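PDB 6JPM: odorant binding protein 4 from Chrysopa pallens, which probably binds small, mostly hydrophobic odorant molecules as a secreted carrier of the insect PBP/GOBP family. Local coordinates for residues 78-92 against 104-117. Residues are numbered along the deposited sequence; the frame is centred on the assembly and turned at random.
Sequences YQESTKKSIEECKSA and FAKCLYLSNPEMYF
Y78 meets F117 and M115 at one end of the contact, and C89 is bonded to C107 at the other. The Y78 and F117 rings form a T-shaped pair. The edge of F117 points at a face of Y78, with planes at 66° and CD2 of F117 3.5 Å from CD1 of Y78. The CE methyl of M115 reaches the same tyrosine carbon, CD1, at 3.6 Å. It gets there because the methionine chain is bent at chi2 and chi3. With an alanine in place of Y78, the F117 edge is likely to lose the ring face it meets, and the M115 methyl its aromatic neighbour. F117 also brings CE2 to within 3.4 Å of T82 OG1, which lies in the plane of the phenylalanine ring. Next to this cluster, water 1 joins S81 OG to M115 O by donating to both. S81 OG also donates to Y78 O, from above the carbonyl plane.

Midway, S85 OG lies 2.4 Å from S111 OG, a separation so short that its exact geometry is doubtful. S111 OG in turn donates to L108 O.

At the far end, the C89 side chain sits as a knob among F104, C107, L108 and S111. C107 has SG anti to its backbone N (chi1 -178°), which turns the sulfur to its disulfide mate. The edge of the F104 ring meets C89 O, 3.4 Å from CD1 of F104. A92 lays CB on CB of C107 at 3.7 Å. Beyond the contact, F104 also packs on L51 of helix 41-53.

The helical segments 78-89 and 104-111 run at 130° between their N-to-C directions. The disulfide ties helix 76-89 to helix 99-111, and is one of the three that characterise the all-helical fold of classical insect odorant-binding proteins.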
loop_
_atom_site.group_PDB
_atom_site.type_symbol
_atom_site.label_atom_id
_atom_site.label_comp_id
_atom_site.label_asym_id
_atom_site.label_seq_id
_atom_site.Cartn_x
_atom_site.Cartn_y
_atom_site.Cartn_z
ATOM N N TYR A 78 -5.193 8.777 -11.041
ATOM C CA TYR A 78 -5.286 7.798 -9.937
ATOM C C TYR A 78 -6.403 8.209 -8.993
ATOM O O TYR A 78 -6.936 7.347 -8.337
ATOM C CB TYR A 78 -3.956 7.725 -9.181
ATOM C CG TYR A 78 -2.878 6.942 -9.877
ATOM C CD1 TYR A 78 -3.020 5.597 -10.097
ATOM C CD2 TYR A 78 -1.728 7.544 -10.340
ATOM C CE1 TYR A 78 -2.054 4.860 -10.739
ATOM C CE2 TYR A 78 -0.743 6.826 -10.987
ATOM C CZ TYR A 78 -0.907 5.473 -11.188
ATOM O OH TYR A 78 0.036 4.729 -11.813
ATOM N N GLN A 79 -6.799 9.473 -9.031
ATOM C CA GLN A 79 -7.814 10.005 -8.096
ATOM C C GLN A 79 -9.093 9.172 -8.067
ATOM O O GLN A 79 -9.505 8.762 -7.029
ATOM C CB GLN A 79 -8.117 11.454 -8.427
ATOM C CG GLN A 79 -8.138 12.331 -7.197
ATOM C CD GLN A 79 -7.104 13.410 -7.304
ATOM O OE1 GLN A 79 -6.474 13.578 -8.333
ATOM N NE2 GLN A 79 -6.920 14.156 -6.234
ATOM N N GLU A 80 -9.673 8.900 -9.209
ATOM C CA GLU A 80 -10.953 8.179 -9.219
ATOM C C GLU A 80 -10.763 6.727 -8.798
ATOM O O GLU A 80 -11.585 6.240 -8.036
ATOM C CB GLU A 80 -11.568 8.281 -10.607
ATOM C CG GLU A 80 -13.006 7.863 -10.629
ATOM C CD GLU A 80 -13.837 8.552 -11.697
ATOM O OE1 GLU A 80 -15.059 8.339 -11.693
ATOM O OE2 GLU A 80 -13.261 9.296 -12.513
ATOM N N SER A 81 -9.725 6.072 -9.306
ATOM C CA SER A 81 -9.490 4.649 -8.988
ATOM C C SER A 81 -9.176 4.484 -7.507
ATOM O O SER A 81 -9.620 3.531 -6.964
ATOM C CB SER A 81 -8.438 4.025 -9.848
ATOM O OG SER A 81 -7.286 4.813 -9.869
ATOM N N THR A 82 -8.485 5.433 -6.909
ATOM C CA THR A 82 -8.139 5.324 -5.480
ATOM C C THR A 82 -9.390 5.452 -4.616
ATOM O O THR A 82 -9.561 4.651 -3.735
ATOM C CB THR A 82 -7.032 6.303 -5.108
ATOM O OG1 THR A 82 -5.897 5.763 -5.757
ATOM C CG2 THR A 82 -6.773 6.339 -3.627
ATOM N N LYS A 83 -10.229 6.430 -4.916
ATOM C CA LYS A 83 -11.478 6.660 -4.155
ATOM C C LYS A 83 -12.302 5.380 -4.167
ATOM O O LYS A 83 -12.686 4.948 -3.121
ATOM C CB LYS A 83 -12.242 7.850 -4.742
ATOM C CG LYS A 83 -11.514 9.192 -4.720
ATOM C CD LYS A 83 -12.422 10.413 -4.639
ATOM C CE LYS A 83 -11.941 11.620 -5.420
ATOM N NZ LYS A 83 -12.606 11.752 -6.743
ATOM N N LYS A 84 -12.500 4.786 -5.329
ATOM C CA LYS A 84 -13.300 3.555 -5.441
ATOM C C LYS A 84 -12.647 2.420 -4.655
ATOM O O LYS A 84 -13.354 1.663 -4.043
ATOM C CB LYS A 84 -13.404 3.119 -6.898
ATOM C CG LYS A 84 -14.371 3.902 -7.768
ATOM C CD LYS A 84 -15.237 3.029 -8.615
ATOM C CE LYS A 84 -16.309 3.797 -9.349
ATOM N NZ LYS A 84 -16.244 3.570 -10.806
ATOM N N SER A 85 -11.327 2.298 -4.735
ATOM C CA SER A 85 -10.661 1.205 -4.035
ATOM C C SER A 85 -10.727 1.382 -2.518
ATOM O O SER A 85 -10.953 0.407 -1.790
ATOM C CB SER A 85 -9.217 1.091 -4.522
ATOM O OG SER A 85 -9.202 0.637 -5.866
ATOM N N ILE A 86 -10.522 2.608 -2.020
ATOM C CA ILE A 86 -10.606 2.835 -0.576
ATOM C C ILE A 86 -12.022 2.581 -0.074
ATOM O O ILE A 86 -12.216 1.938 0.965
ATOM C CB ILE A 86 -10.127 4.251 -0.205
ATOM C CG1 ILE A 86 -8.651 4.244 0.181
ATOM C CG2 ILE A 86 -10.933 4.806 0.958
ATOM C CD1 ILE A 86 -7.739 4.455 -0.967
ATOM N N GLU A 87 -13.033 3.066 -0.803
ATOM C CA GLU A 87 -14.416 2.786 -0.429
ATOM C C GLU A 87 -14.658 1.288 -0.340
ATOM O O GLU A 87 -15.285 0.804 0.605
ATOM C CB GLU A 87 -15.382 3.421 -1.434
ATOM C CG GLU A 87 -15.494 4.939 -1.348
ATOM C CD GLU A 87 -16.416 5.530 -2.413
ATOM O OE1 GLU A 87 -16.873 4.781 -3.306
ATOM O OE2 GLU A 87 -16.683 6.751 -2.357
ATOM N N GLU A 88 -14.147 0.532 -1.306
ATOM C CA GLU A 88 -14.372 -0.904 -1.302
ATOM C C GLU A 88 -13.562 -1.598 -0.215
ATOM O O GLU A 88 -14.000 -2.622 0.320
ATOM C CB GLU A 88 -14.030 -1.476 -2.675
ATOM C CG GLU A 88 -13.871 -2.982 -2.706
ATOM C CD GLU A 88 -13.681 -3.511 -4.105
ATOM O OE1 GLU A 88 -13.406 -4.714 -4.250
ATOM O OE2 GLU A 88 -13.807 -2.717 -5.057
ATOM N N CYS A 89 -12.403 -1.046 0.153
ATOM C CA CYS A 89 -11.456 -1.742 1.015
ATOM C C CYS A 89 -11.339 -1.153 2.416
ATOM O O CYS A 89 -10.446 -1.555 3.166
ATOM C CB CYS A 89 -10.079 -1.778 0.341
ATOM S SG CYS A 89 -10.075 -2.749 -1.197
ATOM N N LYS A 90 -12.233 -0.244 2.811
ATOM C CA LYS A 90 -11.984 0.500 4.040
ATOM C C LYS A 90 -12.214 -0.325 5.297
ATOM O O LYS A 90 -11.873 0.144 6.384
ATOM C CB LYS A 90 -12.833 1.772 4.083
ATOM C CG LYS A 90 -14.315 1.551 4.097
ATOM C CD LYS A 90 -15.042 2.840 3.717
ATOM C CE LYS A 90 -14.572 4.037 4.542
ATOM N NZ LYS A 90 -15.135 4.048 5.929
ATOM N N SER A 91 -12.755 -1.536 5.179
ATOM C CA SER A 91 -12.838 -2.461 6.303
ATOM C C SER A 91 -11.984 -3.707 6.104
ATOM O O SER A 91 -12.098 -4.651 6.891
ATOM C CB SER A 91 -14.294 -2.859 6.563
ATOM O OG SER A 91 -15.053 -1.732 6.961
ATOM N N ALA A 92 -11.124 -3.734 5.090
ATOM C CA ALA A 92 -10.251 -4.878 4.883
ATOM C C ALA A 92 -9.045 -4.883 5.808
ATOM O O ALA A 92 -8.233 -5.802 5.718
ATOM C CB ALA A 92 -9.764 -4.933 3.424
ATOM N N PHE A 104 -5.347 -5.143 3.851
ATOM C CA PHE A 104 -5.761 -3.928 3.158
ATOM C C PHE A 104 -5.098 -3.824 1.784
ATOM O O PHE A 104 -5.764 -3.521 0.792
ATOM C CB PHE A 104 -5.415 -2.708 4.023
ATOM C CG PHE A 104 -5.775 -1.376 3.398
ATOM C CD1 PHE A 104 -7.106 -1.040 3.139
ATOM C CD2 PHE A 104 -4.787 -0.446 3.100
ATOM C CE1 PHE A 104 -7.447 0.201 2.578
ATOM C CE2 PHE A 104 -5.109 0.783 2.534
ATOM C CZ PHE A 104 -6.448 1.103 2.270
ATOM N N ALA A 105 -3.785 -4.091 1.708
ATOM C CA ALA A 105 -3.069 -3.984 0.438
ATOM C C ALA A 105 -3.585 -4.988 -0.586
ATOM O O ALA A 105 -3.754 -4.655 -1.765
ATOM C CB ALA A 105 -1.570 -4.188 0.661
ATOM N N LYS A 106 -3.789 -6.240 -0.170
ATOM C CA LYS A 106 -4.324 -7.240 -1.096
ATOM C C LYS A 106 -5.660 -6.782 -1.651
ATOM O O LYS A 106 -5.945 -6.966 -2.836
ATOM C CB LYS A 106 -4.522 -8.599 -0.407
ATOM C CG LYS A 106 -3.277 -9.261 0.116
ATOM C CD LYS A 106 -3.552 -10.733 0.386
ATOM C CE LYS A 106 -4.724 -10.917 1.328
ATOM N NZ LYS A 106 -4.926 -12.341 1.702
ATOM N N CYS A 107 -6.505 -6.202 -0.789
ATOM C CA CYS A 107 -7.805 -5.720 -1.241
ATOM C C CYS A 107 -7.635 -4.617 -2.275
ATOM O O CYS A 107 -8.308 -4.613 -3.315
ATOM C CB CYS A 107 -8.625 -5.223 -0.045
ATOM S SG CYS A 107 -10.304 -4.657 -0.496
ATOM N N LEU A 108 -6.740 -3.666 -1.998
ATOM C CA LEU A 108 -6.541 -2.553 -2.916
ATOM C C LEU A 108 -6.130 -3.055 -4.289
ATOM O O LEU A 108 -6.641 -2.582 -5.313
ATOM C CB LEU A 108 -5.481 -1.596 -2.384
ATOM C CG LEU A 108 -5.890 -0.692 -1.230
ATOM C CD1 LEU A 108 -4.715 0.199 -0.902
ATOM C CD2 LEU A 108 -7.127 0.128 -1.590
ATOM N N TYR A 109 -5.197 -4.014 -4.324
ATOM C CA TYR A 109 -4.746 -4.576 -5.592
ATOM C C TYR A 109 -5.904 -5.229 -6.337
ATOM O O TYR A 109 -6.147 -4.936 -7.512
ATOM C CB TYR A 109 -3.615 -5.583 -5.361
ATOM C CG TYR A 109 -3.117 -6.172 -6.664
ATOM C CD1 TYR A 109 -3.780 -7.247 -7.253
ATOM C CD2 TYR A 109 -2.019 -5.631 -7.330
ATOM C CE1 TYR A 109 -3.372 -7.773 -8.459
ATOM C CE2 TYR A 109 -1.595 -6.161 -8.553
ATOM C CZ TYR A 109 -2.280 -7.240 -9.105
ATOM O OH TYR A 109 -1.901 -7.805 -10.301
ATOM N N LEU A 110 -6.644 -6.108 -5.657
ATOM C CA LEU A 110 -7.730 -6.833 -6.310
ATOM C C LEU A 110 -8.874 -5.930 -6.754
ATOM O O LEU A 110 -9.607 -6.296 -7.680
ATOM C CB LEU A 110 -8.264 -7.923 -5.385
ATOM C CG LEU A 110 -7.262 -9.044 -5.129
ATOM C CD1 LEU A 110 -7.843 -10.057 -4.149
ATOM C CD2 LEU A 110 -6.882 -9.690 -6.452
ATOM N N SER A 111 -9.042 -4.786 -6.122
ATOM C CA SER A 111 -10.140 -3.888 -6.541
ATOM C C SER A 111 -9.833 -3.255 -7.896
ATOM O O SER A 111 -10.757 -2.915 -8.582
ATOM C CB SER A 111 -10.439 -2.867 -5.519
ATOM O OG SER A 111 -9.628 -1.746 -5.693
ATOM N N ASN A 112 -8.562 -3.153 -8.257
ATOM C CA ASN A 112 -8.138 -2.475 -9.507
ATOM C C ASN A 112 -6.670 -2.793 -9.772
ATOM O O ASN A 112 -5.864 -1.970 -9.527
ATOM C CB ASN A 112 -8.352 -0.963 -9.422
ATOM C CG ASN A 112 -8.481 -0.314 -10.781
ATOM O OD1 ASN A 112 -8.170 -0.917 -11.783
ATOM N ND2 ASN A 112 -8.914 0.921 -10.822
ATOM N N PRO A 113 -6.326 -3.978 -10.269
ATOM C CA PRO A 113 -4.948 -4.330 -10.481
ATOM C C PRO A 113 -4.149 -3.332 -11.317
ATOM O O PRO A 113 -3.077 -3.037 -10.952
ATOM C CB PRO A 113 -5.031 -5.693 -11.147
ATOM C CG PRO A 113 -6.325 -6.231 -10.687
ATOM C CD PRO A 113 -7.242 -5.041 -10.573
ATOM N N GLU A 114 -4.772 -2.768 -12.341
ATOM C CA GLU A 114 -4.056 -1.850 -13.247
ATOM C C GLU A 114 -3.686 -0.541 -12.557
ATOM O O GLU A 114 -2.702 -0.003 -12.916
ATOM C CB GLU A 114 -4.913 -1.589 -14.483
ATOM C CG GLU A 114 -4.225 -0.776 -15.559
ATOM C CD GLU A 114 -3.037 -1.425 -16.255
ATOM O OE1 GLU A 114 -2.333 -0.714 -16.975
ATOM O OE2 GLU A 114 -2.824 -2.622 -16.085
ATOM N N MET A 115 -4.480 -0.072 -11.611
ATOM C CA MET A 115 -4.237 1.244 -10.984
ATOM C C MET A 115 -3.543 1.122 -9.619
ATOM O O MET A 115 -3.423 2.074 -8.934
ATOM C CB MET A 115 -5.552 2.018 -10.855
ATOM C CG MET A 115 -6.329 2.102 -12.149
ATOM S SD MET A 115 -5.374 2.806 -13.461
ATOM C CE MET A 115 -5.065 4.429 -12.806
ATOM N N TYR A 116 -3.059 -0.044 -9.284
ATOM C CA TYR A 116 -2.357 -0.214 -8.021
ATOM C C TYR A 116 -0.968 0.403 -8.125
ATOM O O TYR A 116 -0.209 0.090 -9.047
ATOM C CB TYR A 116 -2.283 -1.702 -7.694
ATOM C CG TYR A 116 -1.573 -2.080 -6.427
ATOM C CD1 TYR A 116 -2.256 -2.113 -5.218
ATOM C CD2 TYR A 116 -0.237 -2.461 -6.440
ATOM C CE1 TYR A 116 -1.629 -2.481 -4.060
ATOM C CE2 TYR A 116 0.405 -2.836 -5.271
ATOM C CZ TYR A 116 -0.302 -2.845 -4.087
ATOM O OH TYR A 116 0.300 -3.211 -2.912
ATOM N N PHE A 117 -0.628 1.291 -7.189
ATOM C CA PHE A 117 0.655 1.979 -7.255
ATOM C C PHE A 117 1.487 1.884 -5.979
ATOM O O PHE A 117 2.522 2.556 -5.892
ATOM C CB PHE A 117 0.456 3.454 -7.613
ATOM C CG PHE A 117 -0.443 4.187 -6.664
ATOM C CD1 PHE A 117 0.029 4.631 -5.428
ATOM C CD2 PHE A 117 -1.766 4.437 -7.004
ATOM C CE1 PHE A 117 -0.814 5.299 -4.541
ATOM C CE2 PHE A 117 -2.606 5.110 -6.132
ATOM C CZ PHE A 117 -2.134 5.540 -4.899
HETATM O O HOH W 1 -5.797 3.533 -8.018
HETATM O O HOH W 2 -10.978 1.273 -8.378
HETATM O O HOH W 3 -11.012 -6.145 -3.468
#